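Local coordinates for protein 2,3,4,5-tetrahydropyridine-2,6-dicarboxylate N-succinyltransferase (Campylobacter jejuni, PDB 2RIJ) that probably catalyses the succinyl-CoA-dependent conversion of cyclic tetrahydrodipicolinate into acyclic N-succinyl-L-2-amino-6-oxopimelate, a step of lysine biosynthesis, at residues F164-I178 and P197-A210. Residues are numbered along the deposited sequence; the frame is centred on the assembly and turned at random. Where two conformers were deposited one is given.
Sequences FGLLSNVAWSDDKPI and PKIDFVDKFPRFLA
Val170 and Trp172 form antiparallel hydrogen-bonded pairs with Asp203 and Phe201, respectively, where the axes of strands 170-173 and 201-203 approach to 4.8 Å, their directions 146° apart, and a classic beta bulge sets Asp200 beside Phe201 opposite Trp172. On the face shared by these two aromatics, the five-membered ring of Trp172 lies in an offset stack on Phe201, planes 8° apart. Phe201 reaches it with CG between its backbone N and carbonyl carbon (chi1 67°), and the opposite face of Phe201 carries the guanidinium of Arg207, which is salt-bridged to Glu222 of a second subunit. The indole is pinned at its edge too: Trp172 NE1 donates to Asp203 O at 2.9 Å, while Val170 N reaches that oxygen from the opposite side of the carbonyl plane. At the bulge, Asp200 OD2 accepts from Asp174 N (3.0 Å), and Lys198 NZ bridges Asp200 OD1 (2.6 Å) and Asp174 OD1 (3.0 Å). At the far end, the extended Lys204 brings NZ to Phe164 O (2.6 Å), and Leu167 CD1 sits over the Phe205 ring. One lysine between two close carboxylates probably offsets their repulsion, so layering and charge together fasten strand 170-173 and its turn to segment 197-210.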
# COMPACT_ATOMS: atom_id res chain seq x y z
N PHE A 164 -26.45 -37.56 -13.06
CA PHE A 164 -25.28 -38.28 -12.58
C PHE A 164 -25.64 -39.58 -11.89
O PHE A 164 -24.91 -40.56 -12.00
CB PHE A 164 -24.46 -37.41 -11.63
CG PHE A 164 -23.52 -36.49 -12.33
CD1 PHE A 164 -23.96 -35.27 -12.81
CD2 PHE A 164 -22.18 -36.83 -12.48
CE1 PHE A 164 -23.08 -34.40 -13.44
CE2 PHE A 164 -21.30 -35.96 -13.11
CZ PHE A 164 -21.75 -34.75 -13.59
N GLY A 165 -26.76 -39.62 -11.20
CA GLY A 165 -27.12 -40.85 -10.53
C GLY A 165 -27.60 -41.96 -11.44
O GLY A 165 -27.54 -43.12 -11.08
N LEU A 166 -28.13 -41.59 -12.60
CA LEU A 166 -28.65 -42.56 -13.55
C LEU A 166 -27.57 -43.14 -14.50
O LEU A 166 -27.68 -44.29 -14.96
CB LEU A 166 -29.76 -41.91 -14.38
CG LEU A 166 -31.11 -41.68 -13.64
CD1 LEU A 166 -32.19 -41.27 -14.60
CD2 LEU A 166 -31.57 -42.90 -12.88
N LEU A 167 -26.57 -42.34 -14.81
CA LEU A 167 -25.52 -42.74 -15.76
C LEU A 167 -24.50 -43.66 -15.07
O LEU A 167 -24.19 -43.47 -13.90
CB LEU A 167 -24.85 -41.48 -16.33
CG LEU A 167 -25.74 -40.53 -17.16
CD1 LEU A 167 -24.98 -39.30 -17.48
CD2 LEU A 167 -26.27 -41.20 -18.46
N SER A 168 -24.01 -44.67 -15.79
CA SER A 168 -22.95 -45.55 -15.32
C SER A 168 -21.58 -44.99 -15.67
O SER A 168 -21.36 -44.51 -16.79
CB SER A 168 -23.08 -46.93 -15.96
OG SER A 168 -24.30 -47.51 -15.65
N ASN A 169 -20.67 -45.02 -14.70
CA ASN A 169 -19.26 -44.74 -14.93
C ASN A 169 -18.67 -45.91 -15.70
O ASN A 169 -18.68 -47.05 -15.23
CB ASN A 169 -18.51 -44.52 -13.60
CG ASN A 169 -17.08 -44.06 -13.80
OD1 ASN A 169 -16.79 -43.31 -14.74
ND2 ASN A 169 -16.17 -44.52 -12.93
N VAL A 170 -18.16 -45.62 -16.89
CA VAL A 170 -17.65 -46.66 -17.79
C VAL A 170 -16.32 -46.20 -18.38
O VAL A 170 -16.00 -45.01 -18.35
CB VAL A 170 -18.66 -47.02 -18.92
CG1 VAL A 170 -20.00 -47.59 -18.32
CG2 VAL A 170 -18.95 -45.81 -19.82
N ALA A 171 -15.60 -47.17 -18.91
CA ALA A 171 -14.41 -46.93 -19.75
C ALA A 171 -14.89 -46.64 -21.16
O ALA A 171 -15.95 -47.13 -21.56
CB ALA A 171 -13.50 -48.14 -19.73
N TRP A 172 -14.10 -45.85 -21.89
CA TRP A 172 -14.45 -45.43 -23.23
C TRP A 172 -13.24 -45.67 -24.09
O TRP A 172 -12.12 -45.28 -23.74
CB TRP A 172 -14.86 -43.96 -23.29
CG TRP A 172 -16.02 -43.61 -22.47
CD1 TRP A 172 -16.00 -43.27 -21.15
CD2 TRP A 172 -17.38 -43.50 -22.90
NE1 TRP A 172 -17.26 -42.97 -20.73
CE2 TRP A 172 -18.14 -43.10 -21.77
CE3 TRP A 172 -18.04 -43.74 -24.10
CZ2 TRP A 172 -19.52 -42.92 -21.82
CZ3 TRP A 172 -19.42 -43.52 -24.16
CH2 TRP A 172 -20.15 -43.14 -23.02
N SER A 173 -13.46 -46.46 -25.14
CA SER A 173 -12.39 -46.87 -26.06
C SER A 173 -12.84 -46.52 -27.46
O SER A 173 -13.83 -47.08 -27.97
CB SER A 173 -12.18 -48.39 -25.94
OG SER A 173 -11.11 -48.83 -26.77
N ASP A 174 -12.17 -45.57 -28.08
CA ASP A 174 -12.59 -45.05 -29.39
C ASP A 174 -14.09 -44.72 -29.42
O ASP A 174 -14.84 -45.04 -30.36
CB ASP A 174 -12.17 -45.98 -30.51
CG ASP A 174 -10.63 -46.08 -30.62
OD1 ASP A 174 -9.89 -45.10 -30.31
OD2 ASP A 174 -10.17 -47.16 -30.99
N ASP A 175 -14.47 -44.01 -28.37
CA ASP A 175 -15.79 -43.52 -28.09
C ASP A 175 -16.84 -44.61 -27.85
O ASP A 175 -18.00 -44.29 -27.84
CB ASP A 175 -16.23 -42.45 -29.14
CG ASP A 175 -15.50 -41.05 -28.94
OD1 ASP A 175 -14.96 -40.74 -27.81
OD2 ASP A 175 -15.52 -40.23 -29.90
N LYS A 176 -16.42 -45.85 -27.62
CA LYS A 176 -17.32 -46.95 -27.28
C LYS A 176 -17.23 -47.27 -25.78
O LYS A 176 -16.12 -47.47 -25.28
CB LYS A 176 -16.93 -48.23 -28.05
CG LYS A 176 -16.77 -48.07 -29.55
CD LYS A 176 -18.03 -47.58 -30.12
CE LYS A 176 -18.18 -47.92 -31.60
NZ LYS A 176 -19.53 -47.40 -32.01
N PRO A 177 -18.38 -47.33 -25.08
CA PRO A 177 -18.37 -47.62 -23.66
C PRO A 177 -18.14 -49.11 -23.35
O PRO A 177 -18.66 -50.01 -24.03
CB PRO A 177 -19.75 -47.12 -23.19
CG PRO A 177 -20.65 -47.32 -24.41
CD PRO A 177 -19.74 -47.09 -25.60
N ILE A 178 -17.35 -49.36 -22.31
CA ILE A 178 -17.07 -50.69 -21.81
C ILE A 178 -17.22 -50.67 -20.29
O ILE A 178 -16.63 -49.84 -19.62
CB ILE A 178 -15.63 -51.12 -22.14
CG1 ILE A 178 -15.37 -50.94 -23.64
CG2 ILE A 178 -15.33 -52.57 -21.60
CD1 ILE A 178 -13.93 -51.21 -24.07
N PRO A 197 -8.04 -53.33 -24.62
CA PRO A 197 -8.51 -52.20 -25.42
C PRO A 197 -7.90 -50.88 -24.97
O PRO A 197 -7.55 -50.73 -23.79
CB PRO A 197 -10.01 -52.19 -25.18
CG PRO A 197 -10.17 -52.76 -23.89
CD PRO A 197 -9.13 -53.86 -23.79
N LYS A 198 -7.73 -49.95 -25.91
CA LYS A 198 -7.20 -48.65 -25.60
C LYS A 198 -8.29 -47.81 -24.95
O LYS A 198 -9.30 -47.46 -25.60
CB LYS A 198 -6.69 -47.91 -26.83
CG LYS A 198 -6.29 -46.45 -26.49
CD LYS A 198 -5.64 -45.76 -27.62
CE LYS A 198 -6.66 -45.50 -28.75
NZ LYS A 198 -7.57 -44.36 -28.51
N ILE A 199 -8.05 -47.44 -23.70
CA ILE A 199 -9.03 -46.69 -22.91
C ILE A 199 -8.66 -45.21 -22.94
O ILE A 199 -7.64 -44.79 -22.41
CB ILE A 199 -9.15 -47.26 -21.47
CG1 ILE A 199 -9.49 -48.78 -21.51
CG2 ILE A 199 -10.13 -46.43 -20.61
CD1 ILE A 199 -10.75 -49.14 -22.31
N ASP A 200 -9.52 -44.42 -23.57
CA ASP A 200 -9.27 -42.99 -23.67
C ASP A 200 -9.66 -42.20 -22.42
O ASP A 200 -9.05 -41.16 -22.13
CB ASP A 200 -9.98 -42.45 -24.89
CG ASP A 200 -9.44 -43.06 -26.16
OD1 ASP A 200 -8.19 -43.20 -26.30
OD2 ASP A 200 -10.28 -43.45 -26.98
N PHE A 201 -10.71 -42.64 -21.73
CA PHE A 201 -11.21 -41.99 -20.53
C PHE A 201 -12.20 -42.89 -19.78
O PHE A 201 -12.68 -43.90 -20.31
CB PHE A 201 -11.79 -40.58 -20.80
CG PHE A 201 -13.06 -40.52 -21.65
CD1 PHE A 201 -13.02 -40.66 -23.01
CD2 PHE A 201 -14.28 -40.28 -21.06
CE1 PHE A 201 -14.16 -40.59 -23.79
CE2 PHE A 201 -15.41 -40.17 -21.83
CZ PHE A 201 -15.37 -40.33 -23.20
N VAL A 202 -12.43 -42.56 -18.53
CA VAL A 202 -13.39 -43.26 -17.64
C VAL A 202 -14.29 -42.19 -17.03
O VAL A 202 -13.80 -41.28 -16.32
CB VAL A 202 -12.70 -44.13 -16.56
CG1 VAL A 202 -13.79 -44.77 -15.53
CG2 VAL A 202 -11.75 -45.16 -17.20
N ASP A 203 -15.58 -42.25 -17.37
CA ASP A 203 -16.52 -41.25 -16.93
C ASP A 203 -17.94 -41.70 -17.24
O ASP A 203 -18.20 -42.71 -17.95
CB ASP A 203 -16.26 -39.90 -17.63
CG ASP A 203 -17.04 -38.72 -17.02
OD1 ASP A 203 -17.46 -38.79 -15.84
OD2 ASP A 203 -17.27 -37.72 -17.74
N LYS A 204 -18.87 -40.93 -16.72
CA LYS A 204 -20.30 -41.12 -16.95
C LYS A 204 -20.85 -40.43 -18.21
O LYS A 204 -21.94 -40.78 -18.66
CB LYS A 204 -21.11 -40.61 -15.72
CG LYS A 204 -20.97 -41.50 -14.49
CD LYS A 204 -21.64 -40.90 -13.28
CE LYS A 204 -21.78 -41.94 -12.15
NZ LYS A 204 -22.61 -41.47 -11.05
N PHE A 205 -20.13 -39.45 -18.74
CA PHE A 205 -20.55 -38.68 -19.91
C PHE A 205 -19.59 -38.93 -21.08
O PHE A 205 -18.37 -39.01 -20.86
CB PHE A 205 -20.50 -37.17 -19.63
CG PHE A 205 -21.59 -36.65 -18.76
CD1 PHE A 205 -21.59 -36.93 -17.40
CD2 PHE A 205 -22.58 -35.83 -19.26
CE1 PHE A 205 -22.62 -36.46 -16.55
CE2 PHE A 205 -23.61 -35.35 -18.42
CZ PHE A 205 -23.63 -35.71 -17.07
N PRO A 206 -20.12 -38.93 -22.32
CA PRO A 206 -19.31 -38.92 -23.54
C PRO A 206 -18.92 -37.50 -23.96
O PRO A 206 -19.28 -36.51 -23.29
CB PRO A 206 -20.26 -39.56 -24.55
CG PRO A 206 -21.56 -39.07 -24.14
CD PRO A 206 -21.56 -38.91 -22.66
N ARG A 207 -18.13 -37.42 -25.02
CA ARG A 207 -17.70 -36.18 -25.55
C ARG A 207 -18.69 -35.72 -26.63
O ARG A 207 -19.32 -36.52 -27.32
CB ARG A 207 -16.28 -36.31 -26.09
CG ARG A 207 -15.28 -36.55 -24.93
CD ARG A 207 -14.08 -37.22 -25.29
NE ARG A 207 -13.17 -37.35 -24.16
CZ ARG A 207 -11.94 -37.76 -24.29
NH1 ARG A 207 -11.51 -38.08 -25.48
NH2 ARG A 207 -11.15 -37.83 -23.26
N PHE A 208 -18.75 -34.41 -26.78
CA PHE A 208 -19.56 -33.72 -27.82
C PHE A 208 -19.33 -34.25 -29.22
O PHE A 208 -20.29 -34.54 -29.91
CB PHE A 208 -19.21 -32.22 -27.70
CG PHE A 208 -19.89 -31.29 -28.65
CD1 PHE A 208 -19.33 -31.05 -29.90
CD2 PHE A 208 -20.97 -30.48 -28.22
CE1 PHE A 208 -19.87 -30.09 -30.76
CE2 PHE A 208 -21.51 -29.53 -29.07
CZ PHE A 208 -20.97 -29.36 -30.37
N LEU A 209 -18.06 -34.45 -29.62
CA LEU A 209 -17.78 -34.85 -30.98
C LEU A 209 -18.12 -36.32 -31.27
O LEU A 209 -18.12 -36.74 -32.40
CB LEU A 209 -16.33 -34.47 -31.38
CG LEU A 209 -16.08 -32.98 -31.62
CD1 LEU A 209 -14.54 -32.77 -31.78
CD2 LEU A 209 -16.87 -32.43 -32.83
N ALA A 210 -18.46 -37.09 -30.23
CA ALA A 210 -18.94 -38.44 -30.47
C ALA A 210 -20.39 -38.36 -31.01
O ALA A 210 -20.93 -39.37 -31.51
CB ALA A 210 -18.86 -39.33 -29.18
O HOH W 1 -8.68 -50.61 -28.46
O HOH W 2 -17.19 -39.87 -26.15
O HOH W 3 -12.77 -42.61 -26.61
O HOH W 4 -12.89 -39.03 -27.89